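Local coordinates for cell shape-determining protein MreC (Listeria monocytogenes, PDB 2J5U) that is probably involved in forming and maintaining bacterial cell shape, and assembles as a homooligomer of dimers, at residues 63-68 against 185-190; 137-142 against 174-179; 143-148 against 163-168; 159-164 against 206-211. All blocks are in the same frame, centred on the assembly; numbering follows the deposited sequence.

Interaction 1 of 4, residues 63-68 against 185-190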
loop_
_atom_site.group_PDB
_atom_site.type_symbol
_atom_site.label_atom_id
_atom_site.label_comp_id
_atom_site.label_asym_id
_atom_site.label_seq_id
_atom_site.Cartn_x
_atom_site.Cartn_y
_atom_site.Cartn_z
ATOM N N ASP A 63 -28.257 44.660 -23.158
ATOM C CA ASP A 63 -28.269 46.111 -23.298
ATOM C C ASP A 63 -26.957 46.741 -22.880
ATOM O O ASP A 63 -26.916 47.548 -21.948
ATOM C CB ASP A 63 -29.407 46.704 -22.463
ATOM C CG ASP A 63 -30.772 46.194 -22.897
ATOM O OD1 ASP A 63 -31.091 46.306 -24.104
ATOM O OD2 ASP A 63 -31.524 45.684 -22.037
ATOM N N SER A 64 -25.885 46.361 -23.569
ATOM C CA SER A 64 -24.572 46.905 -23.274
ATOM C C SER A 64 -24.562 48.394 -23.626
ATOM O O SER A 64 -25.496 48.916 -24.234
ATOM C CB SER A 64 -23.493 46.187 -24.078
ATOM O OG SER A 64 -23.456 46.678 -25.401
ATOM N N ILE A 65 -23.482 49.059 -23.250
ATOM C CA ILE A 65 -23.321 50.472 -23.482
ATOM C C ILE A 65 -23.346 50.892 -24.956
ATOM O O ILE A 65 -23.574 52.058 -25.251
ATOM C CB ILE A 65 -22.011 50.950 -22.820
ATOM C CG1 ILE A 65 -22.267 52.199 -21.975
ATOM C CG2 ILE A 65 -20.942 51.173 -23.871
ATOM C CD1 ILE A 65 -22.785 53.361 -22.732
ATOM N N ARG A 66 -23.138 49.970 -25.892
ATOM C CA ARG A 66 -23.141 50.376 -27.305
ATOM C C ARG A 66 -24.414 50.118 -28.106
ATOM O O ARG A 66 -24.522 50.568 -29.240
ATOM C CB ARG A 66 -21.987 49.720 -28.055
ATOM C CG ARG A 66 -20.909 49.167 -27.176
ATOM C CD ARG A 66 -19.792 48.588 -28.015
ATOM N NE ARG A 66 -19.179 49.600 -28.867
ATOM C CZ ARG A 66 -19.238 49.581 -30.193
ATOM N NH1 ARG A 66 -18.649 50.545 -30.897
ATOM N NH2 ARG A 66 -19.890 48.595 -30.809
ATOM N N ASP A 67 -25.377 49.408 -27.530
ATOM C CA ASP A 67 -26.600 49.092 -28.259
ATOM C C ASP A 67 -27.572 50.255 -28.420
ATOM O O ASP A 67 -27.604 51.165 -27.596
ATOM C CB ASP A 67 -27.306 47.905 -27.594
ATOM C CG ASP A 67 -26.453 46.645 -27.606
ATOM O OD1 ASP A 67 -25.780 46.411 -28.635
ATOM O OD2 ASP A 67 -26.453 45.889 -26.604
ATOM N N TYR A 68 -28.364 50.222 -29.489
ATOM C CA TYR A 68 -29.344 51.275 -29.737
ATOM C C TYR A 68 -30.330 50.969 -30.870
ATOM O O TYR A 68 -30.047 50.160 -31.748
ATOM C CB TYR A 68 -28.623 52.589 -30.052
ATOM C CG TYR A 68 -27.844 52.565 -31.342
ATOM C CD1 TYR A 68 -26.462 52.430 -31.338
ATOM C CD2 TYR A 68 -28.497 52.637 -32.574
ATOM C CE1 TYR A 68 -25.747 52.366 -32.526
ATOM C CE2 TYR A 68 -27.794 52.567 -33.768
ATOM C CZ TYR A 68 -26.420 52.429 -33.737
ATOM O OH TYR A 68 -25.723 52.315 -34.917
ATOM N N PHE A 185 -26.202 58.915 -24.407
ATOM C CA PHE A 185 -25.894 58.517 -25.780
ATOM C C PHE A 185 -25.327 57.117 -25.741
ATOM O O PHE A 185 -24.812 56.686 -24.711
ATOM C CB PHE A 185 -24.807 59.404 -26.400
ATOM C CG PHE A 185 -25.223 60.817 -26.672
ATOM C CD1 PHE A 185 -24.268 61.753 -27.052
ATOM C CD2 PHE A 185 -26.551 61.202 -26.619
ATOM C CE1 PHE A 185 -24.627 63.053 -27.385
ATOM C CE2 PHE A 185 -26.928 62.499 -26.950
ATOM C CZ PHE A 185 -25.961 63.429 -27.337
ATOM N N PRO A 186 -25.450 56.366 -26.849
ATOM C CA PRO A 186 -24.877 55.023 -26.839
ATOM C C PRO A 186 -23.403 55.330 -27.069
ATOM O O PRO A 186 -23.076 56.396 -27.593
ATOM C CB PRO A 186 -25.522 54.365 -28.049
ATOM C CG PRO A 186 -25.717 55.512 -28.975
ATOM C CD PRO A 186 -26.271 56.565 -28.054
ATOM N N ALA A 187 -22.505 54.439 -26.675
ATOM C CA ALA A 187 -21.096 54.722 -26.896
ATOM C C ALA A 187 -20.672 54.249 -28.284
ATOM O O ALA A 187 -21.339 53.419 -28.896
ATOM C CB ALA A 187 -20.255 54.055 -25.826
ATOM N N GLY A 188 -19.578 54.808 -28.790
ATOM C CA GLY A 188 -19.089 54.393 -30.086
ATOM C C GLY A 188 -19.486 55.219 -31.293
ATOM O O GLY A 188 -19.070 54.905 -32.405
ATOM N N ILE A 189 -20.289 56.258 -31.118
ATOM C CA ILE A 189 -20.649 57.053 -32.276
ATOM C C ILE A 189 -19.451 57.920 -32.621
ATOM O O ILE A 189 -18.887 58.571 -31.749
ATOM C CB ILE A 189 -21.868 57.951 -32.004
ATOM C CG1 ILE A 189 -23.151 57.117 -31.956
ATOM C CG2 ILE A 189 -22.040 58.944 -33.151
ATOM C CD1 ILE A 189 -23.062 55.878 -31.135
ATOM N N PHE A 190 -19.054 57.917 -33.890
ATOM C CA PHE A 190 -17.907 58.717 -34.328
ATOM C C PHE A 190 -18.204 60.217 -34.240
ATOM O O PHE A 190 -19.254 60.684 -34.692
ATOM C CB PHE A 190 -17.514 58.360 -35.775
ATOM C CG PHE A 190 -16.300 59.109 -36.277
ATOM C CD1 PHE A 190 -15.049 58.919 -35.688
ATOM C CD2 PHE A 190 -16.411 60.027 -37.318
ATOM C CE1 PHE A 190 -13.918 59.638 -36.130
ATOM C CE2 PHE A 190 -15.296 60.749 -37.764
ATOM C CZ PHE A 190 -14.045 60.552 -37.166
#
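Tyr68 holds its CG between its own backbone N and carbonyl carbon (chi1 66°), which brings the ring to Pro186. Ring atom CD1 of Tyr68 lies 3.9 Å from CB of Pro186, the two side chains running aslant. Arg66 bends its chain at the third torsion (chi3 61°). NH1 of Arg66 then sits 4.0 Å from CA of Gly188, and CB of the same arginine is 3.8 Å from Ala187 O. One hydrogen bond spans the contact. Ala187 N donates to Ile65 O at 3.0 Å, almost straight at the hydrogen (172°). Next to it, the CG2 branch of Ile65 meets CB of Ala187 at 3.5 Å.

Residues 64-67 form a type I beta turn between helix 31-58 and strand 68-77. Residues 185-190 lead into strand 190-199. The contact thus joins the link between the long helix and one beta barrel to a loop of the other barrel. Leu225 of strand 221-227 packs against both Tyr68 and Pro186. Arg66 packs on Glu51 of a second subunit.

The chemistry is therefore simple. A single backbone bond fixes the turn against the loop, and small apolar patches pack around it. The one ion pair of Arg66 across the subunit boundary, to Asp47 of that second subunit, is long and weak.

Interaction 2 of 4, residues 137-142 against 174-179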
loop_
_atom_site.group_PDB
_atom_site.type_symbol
_atom_site.label_atom_id
_atom_site.label_comp_id
_atom_site.label_asym_id
_atom_site.label_seq_id
_atom_site.Cartn_x
_atom_site.Cartn_y
_atom_site.Cartn_z
ATOM N N ALA A 137 -16.941 62.094 -24.284
ATOM C CA ALA A 137 -16.229 61.427 -25.356
ATOM C C ALA A 137 -14.994 60.656 -24.942
ATOM O O ALA A 137 -14.427 60.867 -23.872
ATOM C CB ALA A 137 -15.843 62.455 -26.434
ATOM N N LYS A 138 -14.582 59.777 -25.847
ATOM C CA LYS A 138 -13.415 58.938 -25.673
ATOM C C LYS A 138 -12.496 59.075 -26.893
ATOM O O LYS A 138 -12.965 59.121 -28.039
ATOM C CB LYS A 138 -13.847 57.479 -25.519
ATOM C CG LYS A 138 -12.710 56.542 -25.171
ATOM C CD LYS A 138 -13.203 55.123 -25.014
ATOM C CE LYS A 138 -13.741 54.600 -26.324
ATOM N NZ LYS A 138 -14.211 53.204 -26.188
ATOM N N VAL A 139 -11.193 59.172 -26.638
ATOM C CA VAL A 139 -10.202 59.259 -27.707
ATOM C C VAL A 139 -9.602 57.858 -27.833
ATOM O O VAL A 139 -8.960 57.369 -26.892
ATOM C CB VAL A 139 -9.052 60.209 -27.352
ATOM C CG1 VAL A 139 -8.083 60.277 -28.511
ATOM C CG2 VAL A 139 -9.580 61.573 -26.994
ATOM N N GLN A 140 -9.808 57.212 -28.978
ATOM C CA GLN A 140 -9.279 55.871 -29.177
ATOM C C GLN A 140 -7.767 55.883 -29.328
ATOM O O GLN A 140 -7.208 56.712 -30.042
ATOM C CB GLN A 140 -9.897 55.229 -30.408
ATOM C CG GLN A 140 -11.395 55.196 -30.389
ATOM C CD GLN A 140 -11.953 54.462 -31.579
ATOM O OE1 GLN A 140 -11.375 54.495 -32.665
ATOM N NE2 GLN A 140 -13.086 53.804 -31.391
ATOM N N GLY A 141 -7.109 54.958 -28.643
ATOM C CA GLY A 141 -5.663 54.866 -28.719
ATOM C C GLY A 141 -5.235 53.542 -28.126
ATOM O O GLY A 141 -6.083 52.772 -27.662
ATOM N N LYS A 142 -3.935 53.255 -28.147
ATOM C CA LYS A 142 -3.459 52.004 -27.566
ATOM C C LYS A 142 -4.016 51.995 -26.152
ATOM O O LYS A 142 -4.254 50.951 -25.554
ATOM C CB LYS A 142 -1.928 51.962 -27.560
ATOM C CG LYS A 142 -1.322 51.660 -28.924
ATOM C CD LYS A 142 0.200 51.618 -28.877
ATOM C CE LYS A 142 0.784 51.232 -30.234
ATOM N NZ LYS A 142 2.275 51.124 -30.213
ATOM N N GLN A 174 -6.086 60.744 -34.278
ATOM C CA GLN A 174 -6.772 59.795 -33.411
ATOM C C GLN A 174 -8.267 60.064 -33.493
ATOM O O GLN A 174 -8.706 61.220 -33.570
ATOM C CB GLN A 174 -6.302 59.930 -31.961
ATOM C CG GLN A 174 -4.818 59.692 -31.755
ATOM C CD GLN A 174 -4.449 59.584 -30.290
ATOM O OE1 GLN A 174 -4.786 58.601 -29.628
ATOM N NE2 GLN A 174 -3.763 60.600 -29.772
ATOM N N LYS A 175 -9.048 58.992 -33.485
ATOM C CA LYS A 175 -10.487 59.123 -33.567
ATOM C C LYS A 175 -11.111 59.371 -32.207
ATOM O O LYS A 175 -10.631 58.881 -31.182
ATOM C CB LYS A 175 -11.067 57.879 -34.220
ATOM C CG LYS A 175 -10.303 57.568 -35.477
ATOM C CD LYS A 175 -11.096 56.805 -36.499
ATOM C CE LYS A 175 -10.203 56.527 -37.695
ATOM N NZ LYS A 175 -10.947 55.858 -38.781
ATOM N N VAL A 176 -12.169 60.173 -32.212
ATOM C CA VAL A 176 -12.898 60.514 -31.002
ATOM C C VAL A 176 -14.317 59.987 -31.157
ATOM O O VAL A 176 -14.959 60.186 -32.187
ATOM C CB VAL A 176 -12.918 62.047 -30.779
ATOM C CG1 VAL A 176 -13.775 62.391 -29.576
ATOM C CG2 VAL A 176 -11.506 62.549 -30.565
ATOM N N VAL A 177 -14.801 59.295 -30.134
ATOM C CA VAL A 177 -16.144 58.731 -30.179
ATOM C C VAL A 177 -16.890 59.017 -28.888
ATOM O O VAL A 177 -16.310 59.498 -27.927
ATOM C CB VAL A 177 -16.098 57.195 -30.402
ATOM C CG1 VAL A 177 -15.381 56.886 -31.691
ATOM C CG2 VAL A 177 -15.399 56.517 -29.241
ATOM N N THR A 178 -18.184 58.730 -28.879
ATOM C CA THR A 178 -18.988 58.954 -27.694
ATOM C C THR A 178 -18.668 57.875 -26.671
ATOM O O THR A 178 -18.509 56.708 -27.015
ATOM C CB THR A 178 -20.480 58.913 -28.022
ATOM O OG1 THR A 178 -20.773 57.731 -28.768
ATOM C CG2 THR A 178 -20.871 60.124 -28.838
ATOM N N SER A 179 -18.565 58.277 -25.411
ATOM C CA SER A 179 -18.253 57.354 -24.327
ATOM C C SER A 179 -19.503 56.749 -23.695
ATOM O O SER A 179 -19.449 55.682 -23.094
ATOM C CB SER A 179 -17.465 58.081 -23.247
ATOM O OG SER A 179 -18.262 59.050 -22.591
#
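Lys138 N donates to Val177 O at 2.7 Å, and Val177 N returns a bond to Lys138 O at 2.8 Å. This antiparallel hydrogen-bonded pair helps close a six-stranded barrel, joining its first strand, 135-139, to strand 175-178. Gln140 N extends the pairing with a 2.9 Å bond to Lys175 O.

Val139 and Val176 form a non-hydrogen-bonded pair. Their CG2 methyls meet at 4.2 Å on the barrel face that also carries Leu161. Close by, Val176 CG1 packs 3.8 Å from CB of Ala137. On the reverse face, Lys138 lies alongside Val177 and points the same way. Its CG is anti to the backbone N (chi1 -173°) and a later bend brings CE to 3.9 Å from Val177 CG2.

The polar ends of Lys138, Lys175 and Gln140 reach another subunit. Lys138 NZ forms a salt bridge to Asp47 of a second subunit, and Lys175 NZ to Glu42 of the same subunit. Gln140 NE2 bonds to the Ser43 carbonyl there. Within the chain, the Gln140 side chain crosses that of Val177 at about a right angle, with NE2 of Gln140 3.9 Å from CG1 of Val177.

Interaction 3 of 4, residues 143-148 against 163-168; sequences ENAFGI and QLPYDM
Strands 145-148 and 163-165 run antiparallel, their directions 165° apart and their axes 5.3 Å apart at the closest approach. Gly147 and Gln163 have the nearest CA atoms, yet no hydrogen bond joins the two segments. Phe146 O and Gln163 O, two acceptors, approach each other to 3.4 Å. Gln163 also has a positive phi of 71°, unusual within a strand, which is consistent with the break in regular pairing here. The hairpin resumes just beyond, where Ile148 bonds to Lys162 through the backbone.

Side chains make up the rest of the contact. CB of Ala145 is the shared point. It touches CD of Pro165 at 3.9 Å and SD of Met168 at 3.7 Å. The sulfur also lies 3.9 Å from Asn144 O. The Met168 chain reaches back from the loop after strand 158-165 and bends at its third torsion (chi3 -79°). At the other end, Gln163 and Ile148 lie side by side, with OE1 of Gln163 4.0 Å from CG1 of Ile148.

This is the open end of the beta hairpin formed by strands 145-153 and 158-165. Phe170, from a nearby loop, packs on both Ala145 and Leu164. Tyr217 of a second subunit packs on Ala145 and Pro165, and its hydroxyl is hydrogen-bonded to Phe146 N. Within the barrel, strand 145-153 is flanked on its other side by strand 135-139, and strand 158-165 by strand 205-212.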
loop_
_atom_site.group_PDB
_atom_site.type_symbol
_atom_site.label_atom_id
_atom_site.label_comp_id
_atom_site.label_asym_id
_atom_site.label_seq_id
_atom_site.Cartn_x
_atom_site.Cartn_y
_atom_site.Cartn_z
ATOM N N GLU A 143 -4.232 53.198 -25.643
ATOM C CA GLU A 143 -4.803 53.407 -24.329
ATOM C C GLU A 143 -5.786 54.556 -24.460
ATOM O O GLU A 143 -5.400 55.680 -24.782
ATOM C CB GLU A 143 -3.715 53.748 -23.322
ATOM C CG GLU A 143 -2.896 52.546 -22.922
ATOM C CD GLU A 143 -1.693 52.924 -22.086
ATOM O OE1 GLU A 143 -0.824 53.667 -22.606
ATOM O OE2 GLU A 143 -1.615 52.484 -20.913
ATOM N N ASN A 144 -7.057 54.257 -24.221
ATOM C CA ASN A 144 -8.132 55.236 -24.309
ATOM C C ASN A 144 -8.058 56.346 -23.267
ATOM O O ASN A 144 -7.502 56.168 -22.182
ATOM C CB ASN A 144 -9.464 54.510 -24.182
ATOM C CG ASN A 144 -9.692 53.546 -25.310
ATOM O OD1 ASN A 144 -10.557 52.681 -25.241
ATOM N ND2 ASN A 144 -8.913 53.701 -26.374
ATOM N N ALA A 145 -8.615 57.500 -23.613
ATOM C CA ALA A 145 -8.663 58.649 -22.708
ATOM C C ALA A 145 -10.081 59.212 -22.791
ATOM O O ALA A 145 -10.743 59.089 -23.823
ATOM C CB ALA A 145 -7.645 59.703 -23.120
ATOM N N PHE A 146 -10.547 59.815 -21.705
ATOM C CA PHE A 146 -11.892 60.366 -21.675
ATOM C C PHE A 146 -11.913 61.866 -21.460
ATOM O O PHE A 146 -11.017 62.431 -20.846
ATOM C CB PHE A 146 -12.708 59.670 -20.593
ATOM C CG PHE A 146 -12.813 58.194 -20.794
ATOM C CD1 PHE A 146 -11.761 57.351 -20.439
ATOM C CD2 PHE A 146 -13.938 57.639 -21.403
ATOM C CE1 PHE A 146 -11.831 55.976 -20.694
ATOM C CE2 PHE A 146 -14.013 56.263 -21.660
ATOM C CZ PHE A 146 -12.960 55.436 -21.306
ATOM N N GLY A 147 -12.943 62.512 -21.981
ATOM C CA GLY A 147 -13.048 63.947 -21.831
ATOM C C GLY A 147 -14.429 64.445 -22.205
ATOM O O GLY A 147 -15.337 63.658 -22.490
ATOM N N ILE A 148 -14.585 65.762 -22.201
ATOM C CA ILE A 148 -15.858 66.369 -22.543
ATOM C C ILE A 148 -15.726 67.269 -23.765
ATOM O O ILE A 148 -14.863 68.141 -23.811
ATOM C CB ILE A 148 -16.395 67.216 -21.378
ATOM C CG1 ILE A 148 -16.420 66.391 -20.091
ATOM C CG2 ILE A 148 -17.787 67.693 -21.702
ATOM C CD1 ILE A 148 -17.332 65.183 -20.147
ATOM N N GLN A 163 -10.344 68.405 -20.733
ATOM C CA GLN A 163 -10.063 67.501 -19.627
ATOM C C GLN A 163 -9.471 66.136 -19.883
ATOM O O GLN A 163 -9.848 65.172 -19.225
ATOM C CB GLN A 163 -11.314 67.328 -18.791
ATOM C CG GLN A 163 -11.596 68.534 -17.974
ATOM C CD GLN A 163 -12.841 68.387 -17.157
ATOM O OE1 GLN A 163 -13.957 68.449 -17.680
ATOM N NE2 GLN A 163 -12.664 68.182 -15.855
ATOM N N LEU A 164 -8.545 66.048 -20.825
ATOM C CA LEU A 164 -7.892 64.789 -21.105
ATOM C C LEU A 164 -6.731 64.724 -20.134
ATOM O O LEU A 164 -6.191 65.755 -19.743
ATOM C CB LEU A 164 -7.384 64.755 -22.543
ATOM C CG LEU A 164 -8.480 64.639 -23.600
ATOM C CD1 LEU A 164 -9.319 65.885 -23.550
ATOM C CD2 LEU A 164 -7.884 64.471 -24.991
ATOM N N PRO A 165 -6.345 63.513 -19.710
ATOM C CA PRO A 165 -5.231 63.346 -18.768
ATOM C C PRO A 165 -3.984 64.079 -19.250
ATOM O O PRO A 165 -3.613 63.975 -20.415
ATOM C CB PRO A 165 -5.050 61.831 -18.709
ATOM C CG PRO A 165 -5.599 61.351 -20.042
ATOM C CD PRO A 165 -6.820 62.211 -20.207
ATOM N N TYR A 166 -3.339 64.811 -18.347
ATOM C CA TYR A 166 -2.155 65.600 -18.687
ATOM C C TYR A 166 -0.887 64.820 -19.009
ATOM O O TYR A 166 0.019 65.350 -19.647
ATOM C CB TYR A 166 -1.840 66.574 -17.558
ATOM C CG TYR A 166 -1.137 65.924 -16.392
ATOM C CD1 TYR A 166 0.258 65.802 -16.370
ATOM C CD2 TYR A 166 -1.864 65.404 -15.317
ATOM C CE1 TYR A 166 0.914 65.175 -15.299
ATOM C CE2 TYR A 166 -1.219 64.776 -14.243
ATOM C CZ TYR A 166 0.167 64.667 -14.243
ATOM O OH TYR A 166 0.795 64.060 -13.182
ATOM N N ASP A 167 -0.808 63.572 -18.572
ATOM C CA ASP A 167 0.392 62.783 -18.821
ATOM C C ASP A 167 0.306 61.840 -20.014
ATOM O O ASP A 167 1.294 61.206 -20.386
ATOM C CB ASP A 167 0.729 61.987 -17.578
ATOM C CG ASP A 167 -0.462 61.244 -17.047
ATOM O OD1 ASP A 167 -0.929 60.303 -17.728
ATOM O OD2 ASP A 167 -0.943 61.614 -15.953
ATOM N N MET A 168 -0.874 61.742 -20.609
ATOM C CA MET A 168 -1.076 60.884 -21.766
ATOM C C MET A 168 -0.694 61.723 -22.990
ATOM O O MET A 168 -0.829 62.945 -22.965
ATOM C CB MET A 168 -2.547 60.475 -21.816
ATOM C CG MET A 168 -2.813 59.088 -22.337
ATOM S SD MET A 168 -4.436 58.505 -21.795
ATOM C CE MET A 168 -4.058 58.037 -20.159
#

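Interaction 4 of 4, residues 159-164 against 206-211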
loop_
_atom_site.group_PDB
_atom_site.type_symbol
_atom_site.label_atom_id
_atom_site.label_comp_id
_atom_site.label_asym_id
_atom_site.label_seq_id
_atom_site.Cartn_x
_atom_site.Cartn_y
_atom_site.Cartn_z
ATOM N N LEU A 159 -13.987 71.492 -32.748
ATOM C CA LEU A 159 -14.643 71.159 -31.491
ATOM C C LEU A 159 -13.565 71.085 -30.409
ATOM O O LEU A 159 -12.446 70.640 -30.683
ATOM C CB LEU A 159 -15.318 69.796 -31.614
ATOM C CG LEU A 159 -16.833 69.636 -31.769
ATOM C CD1 LEU A 159 -17.510 70.967 -32.007
ATOM C CD2 LEU A 159 -17.097 68.656 -32.909
ATOM N N GLU A 160 -13.895 71.525 -29.195
ATOM C CA GLU A 160 -12.957 71.488 -28.072
ATOM C C GLU A 160 -13.143 70.254 -27.185
ATOM O O GLU A 160 -14.203 70.061 -26.597
ATOM C CB GLU A 160 -13.113 72.722 -27.182
ATOM C CG GLU A 160 -12.245 73.903 -27.557
ATOM C CD GLU A 160 -12.069 74.878 -26.395
ATOM O OE1 GLU A 160 -11.436 74.487 -25.385
ATOM O OE2 GLU A 160 -12.563 76.027 -26.486
ATOM N N LEU A 161 -12.110 69.428 -27.082
ATOM C CA LEU A 161 -12.162 68.241 -26.236
ATOM C C LEU A 161 -11.407 68.634 -24.984
ATOM O O LEU A 161 -10.187 68.736 -25.009
ATOM C CB LEU A 161 -11.445 67.076 -26.901
ATOM C CG LEU A 161 -12.019 65.695 -26.607
ATOM C CD1 LEU A 161 -10.984 64.663 -26.994
ATOM C CD2 LEU A 161 -12.392 65.565 -25.143
ATOM N N LYS A 162 -12.127 68.863 -23.894
ATOM C CA LYS A 162 -11.496 69.294 -22.650
ATOM C C LYS A 162 -11.330 68.203 -21.599
ATOM O O LYS A 162 -12.068 67.215 -21.569
ATOM C CB LYS A 162 -12.301 70.433 -22.016
ATOM C CG LYS A 162 -12.607 71.608 -22.924
ATOM C CD LYS A 162 -13.490 72.613 -22.201
ATOM C CE LYS A 162 -13.813 73.816 -23.074
ATOM N NZ LYS A 162 -14.685 74.786 -22.356
ATOM N N GLN A 163 -10.344 68.405 -20.733
ATOM C CA GLN A 163 -10.063 67.501 -19.627
ATOM C C GLN A 163 -9.471 66.136 -19.883
ATOM O O GLN A 163 -9.848 65.172 -19.225
ATOM C CB GLN A 163 -11.314 67.328 -18.791
ATOM C CG GLN A 163 -11.596 68.534 -17.974
ATOM C CD GLN A 163 -12.841 68.387 -17.157
ATOM O OE1 GLN A 163 -13.957 68.449 -17.680
ATOM N NE2 GLN A 163 -12.664 68.182 -15.855
ATOM N N LEU A 164 -8.545 66.048 -20.825
ATOM C CA LEU A 164 -7.892 64.789 -21.105
ATOM C C LEU A 164 -6.731 64.724 -20.134
ATOM O O LEU A 164 -6.191 65.755 -19.743
ATOM C CB LEU A 164 -7.384 64.755 -22.543
ATOM C CG LEU A 164 -8.480 64.639 -23.600
ATOM C CD1 LEU A 164 -9.319 65.885 -23.550
ATOM C CD2 LEU A 164 -7.884 64.471 -24.991
ATOM N N GLN A 206 -5.151 68.368 -20.581
ATOM C CA GLN A 206 -4.874 68.746 -21.957
ATOM C C GLN A 206 -6.185 69.042 -22.664
ATOM O O GLN A 206 -7.258 68.712 -22.170
ATOM C CB GLN A 206 -4.148 67.630 -22.704
ATOM C CG GLN A 206 -2.695 67.467 -22.342
ATOM C CD GLN A 206 -2.043 66.351 -23.126
ATOM O OE1 GLN A 206 -1.709 66.506 -24.297
ATOM N NE2 GLN A 206 -1.878 65.204 -22.486
ATOM N N THR A 207 -6.093 69.674 -23.824
ATOM C CA THR A 207 -7.273 69.998 -24.595
ATOM C C THR A 207 -6.948 69.695 -26.034
ATOM O O THR A 207 -5.919 70.124 -26.542
ATOM C CB THR A 207 -7.630 71.484 -24.473
ATOM O OG1 THR A 207 -7.797 71.821 -23.091
ATOM C CG2 THR A 207 -8.922 71.786 -25.223
ATOM N N ALA A 208 -7.809 68.931 -26.687
ATOM C CA ALA A 208 -7.594 68.614 -28.083
ATOM C C ALA A 208 -8.650 69.358 -28.887
ATOM O O ALA A 208 -9.752 69.618 -28.402
ATOM C CB ALA A 208 -7.718 67.118 -28.312
ATOM N N PHE A 209 -8.298 69.731 -30.107
ATOM C CA PHE A 209 -9.238 70.414 -30.971
ATOM C C PHE A 209 -9.572 69.389 -32.024
ATOM O O PHE A 209 -8.688 68.740 -32.589
ATOM C CB PHE A 209 -8.613 71.686 -31.523
ATOM C CG PHE A 209 -8.334 72.692 -30.460
ATOM C CD1 PHE A 209 -7.195 72.587 -29.669
ATOM C CD2 PHE A 209 -9.263 73.683 -30.164
ATOM C CE1 PHE A 209 -6.990 73.457 -28.593
ATOM C CE2 PHE A 209 -9.071 74.559 -29.090
ATOM C CZ PHE A 209 -7.935 74.445 -28.304
ATOM N N ILE A 210 -10.863 69.228 -32.266
ATOM C CA ILE A 210 -11.314 68.199 -33.168
ATOM C C ILE A 210 -12.088 68.626 -34.392
ATOM O O ILE A 210 -12.907 69.541 -34.349
ATOM C CB ILE A 210 -12.121 67.182 -32.343
ATOM C CG1 ILE A 210 -11.181 66.587 -31.285
ATOM C CG2 ILE A 210 -12.733 66.105 -33.237
ATOM C CD1 ILE A 210 -11.869 65.790 -30.211
ATOM N N LYS A 211 -11.806 67.937 -35.493
ATOM C CA LYS A 211 -12.465 68.190 -36.761
ATOM C C LYS A 211 -13.664 67.257 -36.865
ATOM O O LYS A 211 -13.503 66.055 -37.069
ATOM C CB LYS A 211 -11.503 67.907 -37.909
ATOM C CG LYS A 211 -12.137 68.025 -39.278
ATOM C CD LYS A 211 -11.196 67.503 -40.346
ATOM C CE LYS A 211 -11.865 67.523 -41.716
ATOM N NZ LYS A 211 -10.994 66.915 -42.769
#
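CD1 of Ile210 is the main bump of this contact. It lodges against the branch of Leu161, 3.5 Å from CD1 and 3.6 Å from CG of that leucine. Ile210 reaches this site because its CG1 is anti to the carbonyl carbon (chi1 -61°) and CD1 extends onward. Ala208 is low beside it. Leu161 and Leu164 rise around that small residue, with CB of Leu161 4.0 Å from CB of Ala208. Leu159 continues the same apolar face, which also takes in Ile149 and Val139 of neighbouring strands.

The two segments are adjacent antiparallel strands of the six-stranded barrel. Leu159 pairs with Ile210, and Leu161 with Ala208, each by two backbone hydrogen bonds. The shortest is Ile210 N to Leu159 O at 2.6 Å. The next hydrogen-bonded pair is Leu164 with Gln206. Lys162 and Gln163 thus stand opposite Thr207 alone, which makes a beta bulge.

On the other face, Glu160 and Phe209 lie side by side. CG of Glu160 rests 3.6 Å from CE2 of the Phe209 ring, and the carboxylate and ring planes differ by 30°. Thr207 fills the dip next to Glu160 with its CG2 methyl, which is 3.7 Å from Glu160 OE1 and 3.3 Å from Leu161 O. Lys196 makes a cation-pi contact with the Phe209 ring.

Interactions 2, 3 and 4 belong to one barrel. Interactions 3 and 4 share Gln163 and Leu164, and their centres are 9 Å apart. Interaction 2 also lies 9 Å from interaction 3, centre to centre, and Val139 N to Ala145 O (2.9 Å) connects their strands. Inside the barrel, interactions 2 and 4 meet where Val176 CG2 packs 3.3 Å from Ile210 CD1. Interaction 1 ties this barrel to the segment that follows the long helix. It touches interaction 2 through Gly188 N and Thr178 O, 2.8 Å apart, but stays about 8 Å from interaction 3 between nearest atoms. Interactions 1, 2 and 3 all reach the second subunit, whereas interaction 4 touches no other chain.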